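Peptide ABC transporter, peptide-binding protein (Thermus thermophilus, PDB 2D5W) binds oligopeptides and probably delivers them to an ABC transporter for uptake, as a member of the bacterial solute-binding protein 5 family. Local coordinates at residues S257-V262 / G280-L285; R404-Y409 / G433-I438; N508-R513 / Q535-E540. All blocks are in the same frame, centred on the assembly; numbering follows the deposited sequence.

The three contacts lie far apart and share no segment; the nearest atoms of contacts 2 and 3 are about 15 Å apart. Contact 1 is mostly buried. It joins helix 255-264 to the loop and short helix at 280-285, through leucine and valine methyls and no hydrogen bond. Contact 2 is partly buried and is the one built on strand pairing. Four backbone hydrogen bonds tie strand 401-410 to strand 435-438, with an apolar face and a charged face. Contact 3, also partly buried, sets helix 509-518 against helix 524-541. There one isoleucine does most of the touching, and no hydrogen bond crosses between the two helices.

Contact 1: S257-V262 / G280-L285; sequences SLLVAV and GRSPQL
Leu259 reaches from helix 255-264 to the segment 280-285 and forks over it. Its CG stands anti to the backbone N (chi1 175°), which carries both methyls across the gap between the backbones. CD1 goes to the aliphatic side and lies 4.0 Å from Leu285 CB. CD2 goes to the polar side, where it meets Ser282 OG at 3.9 Å and Gln284 NE2 at 4.0 Å. These last two are van der Waals contacts, since no hydrogen bond crosses the contact.

Leu285 has the same kind of rotamer as Leu259, and the two leucines cross at a slant. Its CD1 turns back to Val262 CG1, 4.3 Å away. Val262 lies one helical turn after Leu259, so Leu285 touches two successive turns of the helix.

Gln284 is folded rather than extended. Its CG sits between the backbone N and the carbonyl carbon (chi1 54°), and the chain bends again at chi2. The bends bring CG and NE2 over Leu259 CD2, with the two side chains at about a right angle. Ser282 is the N-cap residue of the short helix, and its OG hydrogen-bonds to Gln279 O. With its polar bond directed to Gln279, the hydroxyl meets Leu259 CD2 by van der Waals contact alone.

Further partners surround the contact. Leu285 and Gln284 both touch Ile263 of helix 255-264. Val262 and Leu285 meet at Val555 of strand 544-557, and Leu285 also rests on Ile295 of strand 293-308. The helix and the short helical turn thus pack together against two strands of the large mixed sheet.

Contact 2: R404-Y409 / G433-I438; sequences RFEIEY and GIAVKI
Phe405 and Ile434 run side by side just before the paired residues 406-409 and 435-438. Ile434 CG1 lies over one face of the phenyl ring, 3.9 Å from its centroid and 13° off the normal, a CH-pi contact. Ile434 CG2 packs 3.8 Å from Phe405 CD2 and also touches Ile407 CG2. Further along, Val436 CG1 comes to the edge of the Tyr409 ring, near its plane. It presses closely on Tyr409 CB, at 3.3 Å.

The other face of the sheet carries Glu406, Ala435, Glu408 and Lys437. Glu406 OE2 lies 3.5 Å from Lys437 CD, but the lysine ends with a bend at chi4 (-60°), and its NZ stays 5.9 Å from Glu406 OE2. The attraction is therefore probably only long-range. Glu406 OE1 instead forms a salt bridge with Arg404 NH2 through a weak hydrogen bond, in the plane of the guanidinium at its edge.

Beneath these side chains is the backbone ladder: Ala435 N to Phe405 O, Ile407 N to Ala435 O, Lys437 N to Ile407 O, and Tyr409 N to Lys437 O, each 2.9 Å. The Lys437 bond is nearly straight at its hydrogen, 175°.

The second shell fixes the ends. Phe405 meets the ring of Trp386, Tyr409 OH is hydrogen-bonded to Glu465, and Glu408 to Asn439 and Thr461. Replacing Phe405 by an alanine is likely to leave the side chain of Ile434 without its aromatic partner and open a gap beside Trp386.

Gly433, with positive phi, closes helix 416-431 in a Schellman motif before the second strand. Strand 401-410, this helix and strand 435-438 form a beta-alpha-beta unit with parallel strands.

Contact 3: N508-R513 / Q535-E540; sequences NDEFDR and QEIWAE
Asn508 OD1 accepts a hydrogen bond from the backbone N-H of Phe511, 2.9 Å from OD1 to Phe511 N, an N-cap bond at the start of helix 509-518. The N-H points to it at 153°, and the donor is tilted only 16° from the amide carbonyl plane. The side chain swings over beside its own carbonyl carbon, and from there the amide folds over the first turn and also reaches the other helix.

Ile537 meets it there. Its CG2 touches the amide of Asn508 and is nearest ND2, at 3.6 Å. The capping amide is thus held by the bond at OD1 and packed by a methyl group as well.

The other branch of Ile537 goes to Glu510. CD1 packs on the glutamate chain, 3.5 Å from Glu510 CG, and the two side chains cross at about a right angle. The extended glutamate chain passes across the CD1 methyl. Ile537 thus spreads its two branches between the cap residue and the first turn of the helix.

Phe511 and Trp538 flank this group on the buried side. They point the same way, side by side, and Phe511 CE1 comes 4.2 Å from Trp538 CD1. The rings meet obliquely. Trp538 also rests on Pro543.

Outside the contact, the Asp512 carboxylate accepts bonds from the backbone N-H groups of Tyr481 and Lys482, and Glu540 forms salt bridges with Lys325 and Lys368. These bonds tie each helix to other parts of the chain.

The axes of the two short segments lie 9.7 Å apart at an angle of 153°. This is an antiparallel pair of helices close in sequence, packed where one begins and the other nears its end.

Contact 1: S257-V262 / G280-L285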
loop_
_atom_site.group_PDB
_atom_site.type_symbol
_atom_site.label_atom_id
_atom_site.label_comp_id
_atom_site.label_asym_id
_atom_site.label_seq_id
_atom_site.Cartn_x
_atom_site.Cartn_y
_atom_site.Cartn_z
ATOM N N SER A 257 21.577 9.114 -2.255
ATOM C CA SER A 257 21.593 10.290 -3.112
ATOM C C SER A 257 20.426 11.205 -2.726
ATOM O O SER A 257 20.551 12.428 -2.765
ATOM C CB SER A 257 21.495 9.881 -4.581
ATOM O OG SER A 257 22.639 9.131 -4.958
ATOM N N LEU A 258 19.292 10.620 -2.347
ATOM C CA LEU A 258 18.151 11.431 -1.937
ATOM C C LEU A 258 18.510 12.144 -0.635
ATOM O O LEU A 258 18.202 13.320 -0.460
ATOM C CB LEU A 258 16.901 10.567 -1.745
ATOM C CG LEU A 258 15.653 11.303 -1.238
ATOM C CD1 LEU A 258 15.277 12.447 -2.168
ATOM C CD2 LEU A 258 14.509 10.312 -1.127
ATOM N N LEU A 259 19.169 11.432 0.277
ATOM C CA LEU A 259 19.587 12.022 1.545
ATOM C C LEU A 259 20.470 13.248 1.288
ATOM O O LEU A 259 20.291 14.301 1.910
ATOM C CB LEU A 259 20.358 10.995 2.380
ATOM C CG LEU A 259 20.964 11.506 3.694
ATOM C CD1 LEU A 259 19.865 12.028 4.604
ATOM C CD2 LEU A 259 21.732 10.387 4.375
ATOM N N VAL A 260 21.419 13.113 0.367
ATOM C CA VAL A 260 22.308 14.222 0.040
ATOM C C VAL A 260 21.499 15.410 -0.485
ATOM O O VAL A 260 21.734 16.552 -0.090
ATOM C CB VAL A 260 23.364 13.794 -1.014
ATOM C CG1 VAL A 260 24.151 15.005 -1.500
ATOM C CG2 VAL A 260 24.314 12.765 -0.407
ATOM N N ALA A 261 20.536 15.143 -1.363
ATOM C CA ALA A 261 19.710 16.217 -1.909
ATOM C C ALA A 261 18.899 16.895 -0.799
ATOM O O ALA A 261 18.774 18.122 -0.763
ATOM C CB ALA A 261 18.779 15.664 -2.988
ATOM N N VAL A 262 18.356 16.101 0.115
ATOM C CA VAL A 262 17.570 16.654 1.215
ATOM C C VAL A 262 18.441 17.534 2.114
ATOM O O VAL A 262 18.025 18.620 2.525
ATOM C CB VAL A 262 16.909 15.523 2.041
ATOM C CG1 VAL A 262 16.294 16.088 3.317
ATOM C CG2 VAL A 262 15.830 14.840 1.205
ATOM N N GLY A 280 17.322 9.124 8.649
ATOM C CA GLY A 280 16.699 10.227 9.357
ATOM C C GLY A 280 17.443 10.626 10.615
ATOM O O GLY A 280 17.316 11.760 11.080
ATOM N N ARG A 281 18.217 9.705 11.179
ATOM C CA ARG A 281 18.972 10.011 12.387
ATOM C C ARG A 281 20.480 10.020 12.148
ATOM O O ARG A 281 21.265 10.021 13.097
ATOM C CB ARG A 281 18.605 9.026 13.507
ATOM C CG ARG A 281 18.831 7.556 13.194
ATOM C CD ARG A 281 17.909 6.672 14.042
ATOM N NE ARG A 281 18.155 6.782 15.479
ATOM C CZ ARG A 281 19.096 6.107 16.135
ATOM N NH1 ARG A 281 19.248 6.276 17.444
ATOM N NH2 ARG A 281 19.875 5.250 15.489
ATOM N N SER A 282 20.885 10.043 10.880
ATOM C CA SER A 282 22.306 10.067 10.543
ATOM C C SER A 282 22.876 11.444 10.874
ATOM O O SER A 282 22.197 12.460 10.724
ATOM C CB SER A 282 22.515 9.753 9.054
ATOM O OG SER A 282 22.029 10.790 8.218
ATOM N N PRO A 283 24.137 11.499 11.322
ATOM C CA PRO A 283 24.752 12.784 11.664
ATOM C C PRO A 283 24.843 13.796 10.526
ATOM O O PRO A 283 24.705 14.999 10.756
ATOM C CB PRO A 283 26.126 12.378 12.203
ATOM C CG PRO A 283 26.413 11.103 11.476
ATOM C CD PRO A 283 25.085 10.391 11.524
ATOM N N GLN A 284 25.071 13.326 9.301
ATOM C CA GLN A 284 25.176 14.243 8.173
ATOM C C GLN A 284 23.883 15.021 7.945
ATOM O O GLN A 284 23.904 16.110 7.368
ATOM C CB GLN A 284 25.583 13.506 6.888
ATOM C CG GLN A 284 24.709 12.332 6.503
ATOM C CD GLN A 284 25.248 11.011 7.019
ATOM O OE1 GLN A 284 25.553 10.870 8.203
ATOM N NE2 GLN A 284 25.360 10.032 6.127
ATOM N N LEU A 285 22.761 14.465 8.397
ATOM C CA LEU A 285 21.472 15.138 8.258
ATOM C C LEU A 285 21.159 15.930 9.523
ATOM O O LEU A 285 20.850 17.119 9.463
ATOM C CB LEU A 285 20.348 14.123 8.013
ATOM C CG LEU A 285 18.930 14.708 7.991
ATOM C CD1 LEU A 285 18.741 15.589 6.765
ATOM C CD2 LEU A 285 17.916 13.577 7.989
#

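Contact 2: R404-Y409 / G433-I438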
loop_
_atom_site.group_PDB
_atom_site.type_symbol
_atom_site.label_atom_id
_atom_site.label_comp_id
_atom_site.label_asym_id
_atom_site.label_seq_id
_atom_site.Cartn_x
_atom_site.Cartn_y
_atom_site.Cartn_z
ATOM N N ARG A 404 20.115 -27.298 -5.932
ATOM C CA ARG A 404 20.966 -26.560 -5.005
ATOM C C ARG A 404 20.143 -25.478 -4.323
ATOM O O ARG A 404 19.261 -24.878 -4.940
ATOM C CB ARG A 404 22.124 -25.904 -5.755
ATOM C CG ARG A 404 23.086 -26.880 -6.388
ATOM C CD ARG A 404 24.183 -26.162 -7.157
ATOM N NE ARG A 404 24.938 -25.229 -6.326
ATOM C CZ ARG A 404 24.707 -23.922 -6.260
ATOM N NH1 ARG A 404 25.451 -23.155 -5.475
ATOM N NH2 ARG A 404 23.741 -23.375 -6.986
ATOM N N PHE A 405 20.437 -25.214 -3.055
ATOM C CA PHE A 405 19.692 -24.197 -2.337
ATOM C C PHE A 405 20.228 -22.793 -2.593
ATOM O O PHE A 405 20.888 -22.189 -1.744
ATOM C CB PHE A 405 19.666 -24.499 -0.834
ATOM C CG PHE A 405 18.433 -23.979 -0.135
ATOM C CD1 PHE A 405 17.695 -24.810 0.703
ATOM C CD2 PHE A 405 18.002 -22.667 -0.323
ATOM C CE1 PHE A 405 16.543 -24.345 1.340
ATOM C CE2 PHE A 405 16.851 -22.194 0.310
ATOM C CZ PHE A 405 16.122 -23.035 1.143
ATOM N N GLU A 406 19.959 -22.308 -3.799
ATOM C CA GLU A 406 20.308 -20.952 -4.201
ATOM C C GLU A 406 18.926 -20.348 -4.392
ATOM O O GLU A 406 18.163 -20.786 -5.256
ATOM C CB GLU A 406 21.072 -20.931 -5.522
ATOM C CG GLU A 406 21.385 -19.523 -6.006
ATOM C CD GLU A 406 22.078 -19.504 -7.351
ATOM O OE1 GLU A 406 23.185 -20.073 -7.459
ATOM O OE2 GLU A 406 21.515 -18.922 -8.300
ATOM N N ILE A 407 18.601 -19.357 -3.573
ATOM C CA ILE A 407 17.285 -18.745 -3.617
ATOM C C ILE A 407 17.327 -17.300 -4.097
ATOM O O ILE A 407 18.215 -16.534 -3.722
ATOM C CB ILE A 407 16.636 -18.837 -2.207
ATOM C CG1 ILE A 407 15.178 -18.386 -2.252
ATOM C CG2 ILE A 407 17.442 -18.017 -1.204
ATOM C CD1 ILE A 407 14.422 -18.675 -0.970
ATOM N N GLU A 408 16.371 -16.937 -4.945
ATOM C CA GLU A 408 16.291 -15.578 -5.460
ATOM C C GLU A 408 15.882 -14.655 -4.315
ATOM O O GLU A 408 15.053 -15.023 -3.485
ATOM C CB GLU A 408 15.257 -15.495 -6.587
ATOM C CG GLU A 408 15.186 -14.121 -7.244
ATOM C CD GLU A 408 14.100 -14.014 -8.300
ATOM O OE1 GLU A 408 14.435 -13.728 -9.467
ATOM O OE2 GLU A 408 12.911 -14.204 -7.967
ATOM N N TYR A 409 16.469 -13.463 -4.268
ATOM C CA TYR A 409 16.158 -12.488 -3.222
ATOM C C TYR A 409 15.981 -11.146 -3.920
ATOM O O TYR A 409 16.949 -10.505 -4.345
ATOM C CB TYR A 409 17.304 -12.449 -2.205
ATOM C CG TYR A 409 17.046 -11.737 -0.887
ATOM C CD1 TYR A 409 17.914 -11.933 0.185
ATOM C CD2 TYR A 409 15.986 -10.841 -0.718
ATOM C CE1 TYR A 409 17.746 -11.264 1.389
ATOM C CE2 TYR A 409 15.809 -10.157 0.497
ATOM C CZ TYR A 409 16.699 -10.378 1.543
ATOM O OH TYR A 409 16.572 -9.719 2.748
ATOM N N GLY A 433 24.630 -23.012 4.361
ATOM C CA GLY A 433 24.464 -23.569 3.032
ATOM C C GLY A 433 23.388 -23.010 2.128
ATOM O O GLY A 433 23.025 -23.649 1.142
ATOM N N ILE A 434 22.854 -21.838 2.454
ATOM C CA ILE A 434 21.853 -21.232 1.589
ATOM C C ILE A 434 22.515 -20.072 0.859
ATOM O O ILE A 434 23.030 -19.145 1.483
ATOM C CB ILE A 434 20.623 -20.727 2.383
ATOM C CG1 ILE A 434 19.827 -21.923 2.920
ATOM C CG2 ILE A 434 19.739 -19.857 1.483
ATOM C CD1 ILE A 434 18.596 -21.544 3.730
ATOM N N ALA A 435 22.525 -20.151 -0.468
ATOM C CA ALA A 435 23.108 -19.107 -1.299
ATOM C C ALA A 435 21.984 -18.178 -1.725
ATOM O O ALA A 435 20.856 -18.617 -1.951
ATOM C CB ALA A 435 23.784 -19.715 -2.524
ATOM N N VAL A 436 22.300 -16.894 -1.826
ATOM C CA VAL A 436 21.322 -15.892 -2.214
ATOM C C VAL A 436 21.674 -15.268 -3.556
ATOM O O VAL A 436 22.803 -14.820 -3.767
ATOM C CB VAL A 436 21.241 -14.772 -1.155
ATOM C CG1 VAL A 436 20.382 -13.626 -1.662
ATOM C CG2 VAL A 436 20.669 -15.327 0.137
ATOM N N LYS A 437 20.710 -15.257 -4.470
ATOM C CA LYS A 437 20.922 -14.644 -5.770
ATOM C C LYS A 437 20.137 -13.343 -5.758
ATOM O O LYS A 437 18.907 -13.340 -5.820
ATOM C CB LYS A 437 20.421 -15.544 -6.899
ATOM C CG LYS A 437 20.655 -14.951 -8.284
ATOM C CD LYS A 437 20.194 -15.889 -9.387
ATOM C CE LYS A 437 20.467 -15.298 -10.762
ATOM N NZ LYS A 437 19.771 -13.997 -10.963
ATOM N N ILE A 438 20.861 -12.238 -5.653
ATOM C CA ILE A 438 20.251 -10.918 -5.617
ATOM C C ILE A 438 19.659 -10.556 -6.971
ATOM O O ILE A 438 20.304 -10.721 -8.005
ATOM C CB ILE A 438 21.296 -9.843 -5.240
ATOM C CG1 ILE A 438 21.976 -10.212 -3.919
ATOM C CG2 ILE A 438 20.630 -8.478 -5.142
ATOM C CD1 ILE A 438 21.037 -10.289 -2.736
#

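Contact 3: N508-R513 / Q535-E540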
loop_
_atom_site.group_PDB
_atom_site.type_symbol
_atom_site.label_atom_id
_atom_site.label_comp_id
_atom_site.label_asym_id
_atom_site.label_seq_id
_atom_site.Cartn_x
_atom_site.Cartn_y
_atom_site.Cartn_z
ATOM N N ASN A 508 -4.672 -21.527 4.368
ATOM C CA ASN A 508 -4.887 -22.148 5.668
ATOM C C ASN A 508 -6.363 -21.915 5.936
ATOM O O ASN A 508 -6.789 -20.789 6.197
ATOM C CB ASN A 508 -4.028 -21.493 6.750
ATOM C CG ASN A 508 -4.160 -22.191 8.093
ATOM O OD1 ASN A 508 -5.173 -22.060 8.778
ATOM N ND2 ASN A 508 -3.136 -22.953 8.467
ATOM N N ASP A 509 -7.148 -22.983 5.847
ATOM C CA ASP A 509 -8.588 -22.872 6.025
ATOM C C ASP A 509 -9.028 -22.342 7.378
ATOM O O ASP A 509 -10.021 -21.617 7.460
ATOM C CB ASP A 509 -9.264 -24.214 5.725
ATOM C CG ASP A 509 -9.134 -24.610 4.263
ATOM O OD1 ASP A 509 -8.821 -23.731 3.431
ATOM O OD2 ASP A 509 -9.352 -25.796 3.940
ATOM N N GLU A 510 -8.301 -22.685 8.437
ATOM C CA GLU A 510 -8.666 -22.197 9.760
ATOM C C GLU A 510 -8.424 -20.691 9.833
ATOM O O GLU A 510 -9.220 -19.952 10.409
ATOM C CB GLU A 510 -7.866 -22.928 10.843
ATOM C CG GLU A 510 -8.245 -22.525 12.260
ATOM C CD GLU A 510 -7.648 -23.444 13.311
ATOM O OE1 GLU A 510 -6.411 -23.619 13.326
ATOM O OE2 GLU A 510 -8.420 -23.994 14.124
ATOM N N PHE A 511 -7.326 -20.240 9.235
ATOM C CA PHE A 511 -7.006 -18.817 9.207
ATOM C C PHE A 511 -8.132 -18.083 8.467
ATOM O O PHE A 511 -8.595 -17.030 8.909
ATOM C CB PHE A 511 -5.680 -18.591 8.478
ATOM C CG PHE A 511 -5.258 -17.147 8.410
ATOM C CD1 PHE A 511 -4.465 -16.585 9.407
ATOM C CD2 PHE A 511 -5.658 -16.350 7.344
ATOM C CE1 PHE A 511 -4.073 -15.247 9.343
ATOM C CE2 PHE A 511 -5.276 -15.014 7.268
ATOM C CZ PHE A 511 -4.482 -14.463 8.269
ATOM N N ASP A 512 -8.570 -18.644 7.341
ATOM C CA ASP A 512 -9.642 -18.023 6.565
ATOM C C ASP A 512 -10.936 -17.946 7.365
ATOM O O ASP A 512 -11.651 -16.947 7.309
ATOM C CB ASP A 512 -9.897 -18.795 5.264
ATOM C CG ASP A 512 -8.787 -18.613 4.245
ATOM O OD1 ASP A 512 -7.844 -17.842 4.516
ATOM O OD2 ASP A 512 -8.856 -19.236 3.167
ATOM N N ARG A 513 -11.238 -18.999 8.116
ATOM C CA ARG A 513 -12.456 -19.020 8.914
ATOM C C ARG A 513 -12.427 -17.955 10.005
ATOM O O ARG A 513 -13.393 -17.213 10.192
ATOM C CB ARG A 513 -12.642 -20.397 9.550
ATOM C CG ARG A 513 -14.013 -20.611 10.165
ATOM C CD ARG A 513 -14.144 -21.996 10.783
ATOM N NE ARG A 513 -13.806 -23.061 9.840
ATOM C CZ ARG A 513 -12.571 -23.505 9.619
ATOM N NH1 ARG A 513 -12.358 -24.473 8.739
ATOM N NH2 ARG A 513 -11.548 -22.990 10.289
ATOM N N GLN A 535 -3.389 -14.843 14.199
ATOM C CA GLN A 535 -1.965 -14.514 14.216
ATOM C C GLN A 535 -1.123 -15.654 14.790
ATOM O O GLN A 535 0.020 -15.849 14.378
ATOM C CB GLN A 535 -1.727 -13.216 14.992
ATOM C CG GLN A 535 -2.237 -11.977 14.255
ATOM C CD GLN A 535 -2.174 -10.716 15.097
ATOM O OE1 GLN A 535 -1.119 -10.100 15.259
ATOM N NE2 GLN A 535 -3.317 -10.331 15.654
ATOM N N GLU A 536 -1.685 -16.407 15.733
ATOM C CA GLU A 536 -0.965 -17.539 16.316
ATOM C C GLU A 536 -0.714 -18.582 15.225
ATOM O O GLU A 536 0.388 -19.120 15.107
ATOM C CB GLU A 536 -1.778 -18.166 17.455
ATOM C CG GLU A 536 -1.847 -17.334 18.731
ATOM C CD GLU A 536 -0.612 -17.480 19.611
ATOM O OE1 GLU A 536 -0.554 -16.813 20.666
ATOM O OE2 GLU A 536 0.298 -18.260 19.260
ATOM N N ILE A 537 -1.740 -18.865 14.429
ATOM C CA ILE A 537 -1.616 -19.828 13.343
ATOM C C ILE A 537 -0.624 -19.306 12.306
ATOM O O ILE A 537 0.243 -20.037 11.829
ATOM C CB ILE A 537 -2.982 -20.070 12.666
ATOM C CG1 ILE A 537 -3.917 -20.789 13.643
ATOM C CG2 ILE A 537 -2.804 -20.881 11.391
ATOM C CD1 ILE A 537 -5.350 -20.877 13.168
ATOM N N TRP A 538 -0.754 -18.026 11.970
ATOM C CA TRP A 538 0.118 -17.377 10.998
ATOM C C TRP A 538 1.588 -17.537 11.395
ATOM O O TRP A 538 2.433 -17.883 10.567
ATOM C CB TRP A 538 -0.243 -15.888 10.916
ATOM C CG TRP A 538 0.477 -15.110 9.848
ATOM C CD1 TRP A 538 0.011 -14.804 8.600
ATOM C CD2 TRP A 538 1.787 -14.538 9.938
ATOM N NE1 TRP A 538 0.949 -14.075 7.907
ATOM C CE2 TRP A 538 2.051 -13.899 8.705
ATOM C CE3 TRP A 538 2.767 -14.502 10.942
ATOM C CZ2 TRP A 538 3.255 -13.232 8.447
ATOM C CZ3 TRP A 538 3.963 -13.840 10.685
ATOM C CH2 TRP A 538 4.196 -13.214 9.447
ATOM N N ALA A 539 1.889 -17.294 12.669
ATOM C CA ALA A 539 3.261 -17.392 13.155
ATOM C C ALA A 539 3.822 -18.809 13.097
ATOM O O ALA A 539 5.021 -18.994 12.898
ATOM C CB ALA A 539 3.357 -16.845 14.574
ATOM N N GLU A 540 2.970 -19.811 13.275
ATOM C CA GLU A 540 3.451 -21.185 13.210
ATOM C C GLU A 540 3.807 -21.571 11.778
ATOM O O GLU A 540 4.772 -22.299 11.545
ATOM C CB GLU A 540 2.395 -22.157 13.745
ATOM C CG GLU A 540 2.727 -23.627 13.480
ATOM C CD GLU A 540 4.074 -24.054 14.054
ATOM O OE1 GLU A 540 4.622 -25.076 13.589
ATOM O OE2 GLU A 540 4.584 -23.380 14.974
#